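Local coordinates for putative 2,5-diketo-D-gluconic acid reductase B (Sinorhizobium meliloti, PDB 3UP8), which probably reduces methylglyoxal to hydroxyacetone with NADPH, as a TIM-barrel member of the aldo/keto reductase family, at residues 35-49 against 61-75. Numbering follows the deposited sequence.
Sequences PALGFGTFRMSGAEV and FRHVDTAQIYGNEAE. With ACT (acetate ion), chain C.
Phe-39 and Val-64 pair in parallel register where strand 37-40 joins strand 63-65, the first two strands of the TIM barrel, linked by a beta-alpha-beta crossover through helix 46-59. Phe-39 N donates to His-63 O and Phe-39 O accepts from Asp-65 N, while the Phe-39 ring turns its edge to the face of Phe-61, planes at 85°. Just past strand 37-40, Thr-41 gives two hydrogen bonds to Asp-65 O, at the end of strand 63-65, from N and from OG1, each 2.8 Å.

Asn-72 ties the following loops together. Its CB lies 4.2 Å from Gly-46 CA; chi1 of 55° sets CG between its own N and carbonyl carbon, turning the amide toward the loop of 41-44. OD1 accepts from Thr-66 OG1 at 2.8 Å, and ND2 spends both hydrogens in the amide plane, on Thr-41 O (3.0 Å) and Met-44 O (2.9 Å). A leucine here would probably leave those two carbonyls without this donor and the Thr-66 hydroxyl without its acceptor, loosening the type II turn.

That turn carries Phe-42, whose CA sits over the face of the Tyr-70 ring, 3.7 Å from its centroid; Ala-67 CB covers the opposite face. Tyr-70, the predicted proton donor, also bonds Lys-95, which is salt-bridged to Asp-65. Covered on both faces, the ring points OH at an oxygen of an acetate ion, 2.6 Å away; probably from the crystallisation liquor and also bonded to His-128, a predicted substrate-binding residue, the acetate may mark where a carbonyl substrate sits.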
loop_
_atom_site.group_PDB
_atom_site.type_symbol
_atom_site.label_atom_id
_atom_site.label_comp_id
_atom_site.label_asym_id
_atom_site.label_seq_id
_atom_site.Cartn_x
_atom_site.Cartn_y
_atom_site.Cartn_z
ATOM N N PRO A 35 -8.335 4.941 -1.149
ATOM C CA PRO A 35 -8.284 5.809 0.041
ATOM C C PRO A 35 -6.834 6.054 0.491
ATOM O O PRO A 35 -6.056 5.111 0.584
ATOM C CB PRO A 35 -9.075 5.017 1.098
ATOM C CG PRO A 35 -9.954 4.097 0.318
ATOM C CD PRO A 35 -9.164 3.742 -0.924
ATOM N N ALA A 36 -6.480 7.315 0.744
ATOM C CA ALA A 36 -5.079 7.709 1.009
ATOM C C ALA A 36 -4.417 6.985 2.186
ATOM O O ALA A 36 -3.197 6.809 2.198
ATOM C CB ALA A 36 -4.961 9.225 1.180
ATOM N N LEU A 37 -5.214 6.569 3.170
ATOM C CA LEU A 37 -4.679 5.824 4.291
ATOM C C LEU A 37 -5.335 4.456 4.342
ATOM O O LEU A 37 -6.558 4.338 4.317
ATOM C CB LEU A 37 -4.887 6.575 5.616
ATOM C CG LEU A 37 -4.561 5.828 6.930
ATOM C CD1 LEU A 37 -3.062 5.569 7.073
ATOM C CD2 LEU A 37 -5.077 6.650 8.107
ATOM N N GLY A 38 -4.499 3.430 4.409
ATOM C CA GLY A 38 -4.956 2.064 4.437
ATOM C C GLY A 38 -4.425 1.340 5.649
ATOM O O GLY A 38 -3.401 1.722 6.218
ATOM N N PHE A 39 -5.170 0.310 6.046
ATOM C CA PHE A 39 -4.792 -0.628 7.082
ATOM C C PHE A 39 -3.987 -1.758 6.446
ATOM O O PHE A 39 -4.547 -2.621 5.754
ATOM C CB PHE A 39 -6.068 -1.201 7.723
ATOM C CG PHE A 39 -5.819 -1.959 9.002
ATOM C CD1 PHE A 39 -5.836 -1.302 10.223
ATOM C CD2 PHE A 39 -5.588 -3.328 8.981
ATOM C CE1 PHE A 39 -5.615 -1.996 11.410
ATOM C CE2 PHE A 39 -5.368 -4.035 10.158
ATOM C CZ PHE A 39 -5.382 -3.366 11.380
ATOM N N GLY A 40 -2.680 -1.759 6.683
ATOM C CA GLY A 40 -1.800 -2.776 6.124
ATOM C C GLY A 40 -1.671 -3.946 7.077
ATOM O O GLY A 40 -1.426 -3.751 8.273
ATOM N N THR A 41 -1.848 -5.161 6.563
ATOM C CA THR A 41 -1.761 -6.371 7.410
ATOM C C THR A 41 -0.402 -7.073 7.309
ATOM O O THR A 41 -0.154 -8.082 7.973
ATOM C CB THR A 41 -2.927 -7.366 7.175
ATOM O OG1 THR A 41 -2.880 -7.867 5.835
ATOM C CG2 THR A 41 -4.283 -6.690 7.415
ATOM N N PHE A 42 0.478 -6.527 6.482
ATOM C CA PHE A 42 1.884 -6.930 6.441
ATOM C C PHE A 42 2.454 -6.813 7.869
ATOM O O PHE A 42 2.230 -5.817 8.554
ATOM C CB PHE A 42 2.606 -6.029 5.428
ATOM C CG PHE A 42 4.101 -6.065 5.485
ATOM C CD1 PHE A 42 4.803 -7.266 5.405
ATOM C CD2 PHE A 42 4.814 -4.872 5.552
ATOM C CE1 PHE A 42 6.200 -7.276 5.437
ATOM C CE2 PHE A 42 6.204 -4.866 5.597
ATOM C CZ PHE A 42 6.900 -6.068 5.537
ATOM N N ARG A 43 3.123 -7.867 8.327
ATOM C CA ARG A 43 3.747 -7.914 9.659
ATOM C C ARG A 43 2.728 -8.178 10.771
ATOM O O ARG A 43 3.075 -8.162 11.944
ATOM C CB ARG A 43 4.541 -6.626 9.969
ATOM C CG ARG A 43 5.700 -6.312 9.023
ATOM C CD ARG A 43 6.064 -4.815 9.058
ATOM N NE ARG A 43 6.593 -4.419 10.355
ATOM C CZ ARG A 43 6.371 -3.246 10.946
ATOM N NH1 ARG A 43 5.635 -2.307 10.356
ATOM N NH2 ARG A 43 6.898 -3.013 12.140
HETATM N N MSE A 44 1.472 -8.417 10.413
HETATM C CA MSE A 44 0.458 -8.669 11.428
HETATM C C MSE A 44 0.094 -10.129 11.414
HETATM O O MSE A 44 -0.101 -10.701 10.343
HETATM C CB MSE A 44 -0.794 -7.838 11.176
HETATM C CG MSE A 44 -0.598 -6.367 11.401
HETATM SE SE MSE A 44 -2.285 -5.435 11.291
HETATM C CE MSE A 44 -3.210 -6.209 12.818
ATOM N N SER A 45 -0.011 -10.732 12.595
ATOM C CA SER A 45 -0.473 -12.117 12.703
ATOM C C SER A 45 -1.975 -12.172 12.434
ATOM O O SER A 45 -2.639 -11.136 12.389
ATOM C CB SER A 45 -0.187 -12.672 14.101
ATOM O OG SER A 45 -1.106 -12.120 15.026
ATOM N N GLY A 46 -2.506 -13.379 12.264
ATOM C CA GLY A 46 -3.950 -13.578 12.131
ATOM C C GLY A 46 -4.729 -13.076 13.343
ATOM O O GLY A 46 -5.768 -12.425 13.199
ATOM N N ALA A 47 -4.219 -13.375 14.537
ATOM C CA ALA A 47 -4.883 -12.978 15.779
ATOM C C ALA A 47 -4.900 -11.464 15.970
ATOM O O ALA A 47 -5.910 -10.917 16.400
ATOM C CB ALA A 47 -4.244 -13.675 16.993
ATOM N N GLU A 48 -3.786 -10.797 15.648
ATOM C CA GLU A 48 -3.723 -9.330 15.686
ATOM C C GLU A 48 -4.759 -8.691 14.752
ATOM O O GLU A 48 -5.433 -7.728 15.132
ATOM C CB GLU A 48 -2.322 -8.826 15.334
ATOM C CG GLU A 48 -1.276 -9.000 16.428
ATOM C CD GLU A 48 0.108 -8.522 15.999
ATOM O OE1 GLU A 48 0.603 -8.953 14.932
ATOM O OE2 GLU A 48 0.710 -7.709 16.734
ATOM N N VAL A 49 -4.887 -9.233 13.537
ATOM C CA VAL A 49 -5.900 -8.777 12.574
ATOM C C VAL A 49 -7.333 -8.929 13.113
ATOM O O VAL A 49 -8.138 -7.994 13.012
ATOM C CB VAL A 49 -5.740 -9.492 11.189
ATOM C CG1 VAL A 49 -6.967 -9.283 10.299
ATOM C CG2 VAL A 49 -4.478 -9.012 10.491
ATOM N N PHE A 61 -11.482 3.421 9.040
ATOM C CA PHE A 61 -10.636 2.871 7.961
ATOM C C PHE A 61 -11.520 2.211 6.923
ATOM O O PHE A 61 -12.440 1.476 7.278
ATOM C CB PHE A 61 -9.675 1.807 8.490
ATOM C CG PHE A 61 -8.362 2.344 8.949
ATOM C CD1 PHE A 61 -7.267 2.369 8.083
ATOM C CD2 PHE A 61 -8.208 2.815 10.249
ATOM C CE1 PHE A 61 -6.032 2.867 8.516
ATOM C CE2 PHE A 61 -6.987 3.314 10.684
ATOM C CZ PHE A 61 -5.899 3.341 9.824
ATOM N N ARG A 62 -11.244 2.480 5.646
ATOM C CA ARG A 62 -12.025 1.887 4.554
ATOM C C ARG A 62 -11.145 1.271 3.463
ATOM O O ARG A 62 -11.617 0.980 2.364
ATOM C CB ARG A 62 -12.947 2.934 3.934
ATOM C CG ARG A 62 -14.084 3.413 4.833
ATOM C CD ARG A 62 -15.092 2.294 5.136
ATOM N NE ARG A 62 -16.178 2.786 5.977
ATOM C CZ ARG A 62 -16.169 2.779 7.307
ATOM N NH1 ARG A 62 -15.134 2.295 7.969
ATOM N NH2 ARG A 62 -17.206 3.267 7.978
ATOM N N HIS A 63 -9.865 1.100 3.763
ATOM C CA HIS A 63 -8.910 0.530 2.837
ATOM C C HIS A 63 -8.166 -0.506 3.655
ATOM O O HIS A 63 -7.620 -0.203 4.703
ATOM C CB HIS A 63 -8.002 1.656 2.292
ATOM C CG HIS A 63 -6.811 1.187 1.517
ATOM N ND1 HIS A 63 -5.839 2.059 1.068
ATOM C CD2 HIS A 63 -6.414 -0.048 1.129
ATOM C CE1 HIS A 63 -4.896 1.380 0.442
ATOM N NE2 HIS A 63 -5.226 0.102 0.454
ATOM N N VAL A 64 -8.218 -1.758 3.212
ATOM C CA VAL A 64 -7.522 -2.840 3.896
ATOM C C VAL A 64 -6.604 -3.542 2.897
ATOM O O VAL A 64 -7.038 -3.880 1.798
ATOM C CB VAL A 64 -8.495 -3.883 4.504
ATOM C CG1 VAL A 64 -7.707 -4.974 5.215
ATOM C CG2 VAL A 64 -9.482 -3.208 5.489
ATOM N N ASP A 65 -5.348 -3.729 3.298
ATOM C CA ASP A 65 -4.315 -4.305 2.441
ATOM C C ASP A 65 -3.731 -5.596 3.003
ATOM O O ASP A 65 -3.230 -5.633 4.139
ATOM C CB ASP A 65 -3.203 -3.281 2.201
ATOM C CG ASP A 65 -2.119 -3.804 1.283
ATOM O OD1 ASP A 65 -1.244 -4.569 1.768
ATOM O OD2 ASP A 65 -2.142 -3.434 0.086
ATOM N N THR A 66 -3.767 -6.654 2.192
ATOM C CA THR A 66 -3.234 -7.963 2.588
ATOM C C THR A 66 -2.497 -8.617 1.398
ATOM O O THR A 66 -2.262 -7.954 0.378
ATOM C CB THR A 66 -4.365 -8.850 3.202
ATOM O OG1 THR A 66 -3.816 -10.051 3.765
ATOM C CG2 THR A 66 -5.441 -9.186 2.153
ATOM N N ALA A 67 -2.087 -9.879 1.548
ATOM C CA ALA A 67 -1.306 -10.588 0.529
ATOM C C ALA A 67 -1.437 -12.075 0.768
ATOM O O ALA A 67 -1.629 -12.499 1.898
ATOM C CB ALA A 67 0.163 -10.191 0.596
ATOM N N GLN A 68 -1.312 -12.866 -0.285
ATOM C CA GLN A 68 -1.307 -14.320 -0.139
ATOM C C GLN A 68 -0.234 -14.778 0.849
ATOM O O GLN A 68 -0.516 -15.586 1.740
ATOM C CB GLN A 68 -1.110 -14.991 -1.498
ATOM C CG GLN A 68 -2.335 -14.887 -2.376
ATOM C CD GLN A 68 -2.096 -15.306 -3.828
ATOM O OE1 GLN A 68 -0.981 -15.635 -4.234
ATOM N NE2 GLN A 68 -3.168 -15.314 -4.601
ATOM N N ILE A 69 0.968 -14.214 0.731
ATOM C CA ILE A 69 2.121 -14.654 1.541
ATOM C C ILE A 69 2.042 -14.277 3.011
ATOM O O ILE A 69 2.699 -14.921 3.829
ATOM C CB ILE A 69 3.483 -14.180 0.960
ATOM C CG1 ILE A 69 4.649 -14.990 1.549
ATOM C CG2 ILE A 69 3.703 -12.681 1.201
ATOM C CD1 ILE A 69 4.606 -16.487 1.239
ATOM N N TYR A 70 1.275 -13.241 3.360
ATOM C CA TYR A 70 1.166 -12.850 4.780
ATOM C C TYR A 70 0.475 -13.918 5.605
ATOM O O TYR A 70 0.682 -13.978 6.800
ATOM C CB TYR A 70 0.404 -11.533 5.011
ATOM C CG TYR A 70 0.876 -10.338 4.239
ATOM C CD1 TYR A 70 2.184 -10.242 3.752
ATOM C CD2 TYR A 70 0.011 -9.269 4.027
ATOM C CE1 TYR A 70 2.599 -9.112 3.039
ATOM C CE2 TYR A 70 0.414 -8.148 3.317
ATOM C CZ TYR A 70 1.696 -8.079 2.817
ATOM O OH TYR A 70 2.056 -6.940 2.113
ATOM N N GLY A 71 -0.351 -14.748 4.978
ATOM C CA GLY A 71 -1.036 -15.818 5.700
ATOM C C GLY A 71 -2.182 -15.354 6.587
ATOM O O GLY A 71 -2.634 -16.089 7.455
ATOM N N ASN A 72 -2.668 -14.132 6.387
ATOM C CA ASN A 72 -3.768 -13.632 7.225
ATOM C C ASN A 72 -5.021 -13.216 6.447
ATOM O O ASN A 72 -5.896 -12.532 6.993
ATOM C CB ASN A 72 -3.270 -12.484 8.115
ATOM C CG ASN A 72 -2.627 -11.354 7.310
ATOM O OD1 ASN A 72 -2.922 -11.175 6.129
ATOM N ND2 ASN A 72 -1.746 -10.592 7.950
ATOM N N GLU A 73 -5.122 -13.636 5.182
ATOM C CA GLU A 73 -6.303 -13.292 4.367
ATOM C C GLU A 73 -7.611 -13.783 4.991
ATOM O O GLU A 73 -8.624 -13.064 4.974
ATOM C CB GLU A 73 -6.188 -13.869 2.954
ATOM C CG GLU A 73 -5.288 -13.085 2.004
ATOM C CD GLU A 73 -5.053 -13.842 0.692
ATOM O OE1 GLU A 73 -4.826 -15.082 0.741
ATOM O OE2 GLU A 73 -5.116 -13.204 -0.384
ATOM N N ALA A 74 -7.590 -15.003 5.535
ATOM C CA ALA A 74 -8.767 -15.570 6.200
ATOM C C ALA A 74 -9.320 -14.642 7.293
ATOM O O ALA A 74 -10.529 -14.406 7.375
ATOM C CB ALA A 74 -8.448 -16.975 6.779
ATOM N N GLU A 75 -8.426 -14.100 8.106
ATOM C CA GLU A 75 -8.825 -13.253 9.228
ATOM C C GLU A 75 -9.265 -11.874 8.740
ATOM O O GLU A 75 -10.188 -11.288 9.306
ATOM C CB GLU A 75 -7.685 -13.171 10.254
ATOM C CG GLU A 75 -7.419 -14.514 10.973
ATOM C CD GLU A 75 -6.445 -15.444 10.251
ATOM O OE1 GLU A 75 -6.080 -15.195 9.076
ATOM O OE2 GLU A 75 -6.033 -16.451 10.874
HETATM C C ACT C . 5.462 -6.501 1.880
HETATM O O ACT C . 4.432 -5.811 2.051
HETATM O OXT ACT C . 5.264 -7.698 1.637
HETATM C CH3 ACT C . 6.850 -5.947 1.954
HETATM O O HOH W 1 -9.285 4.185 4.715
HETATM O O HOH W 2 0.076 -4.601 4.119
#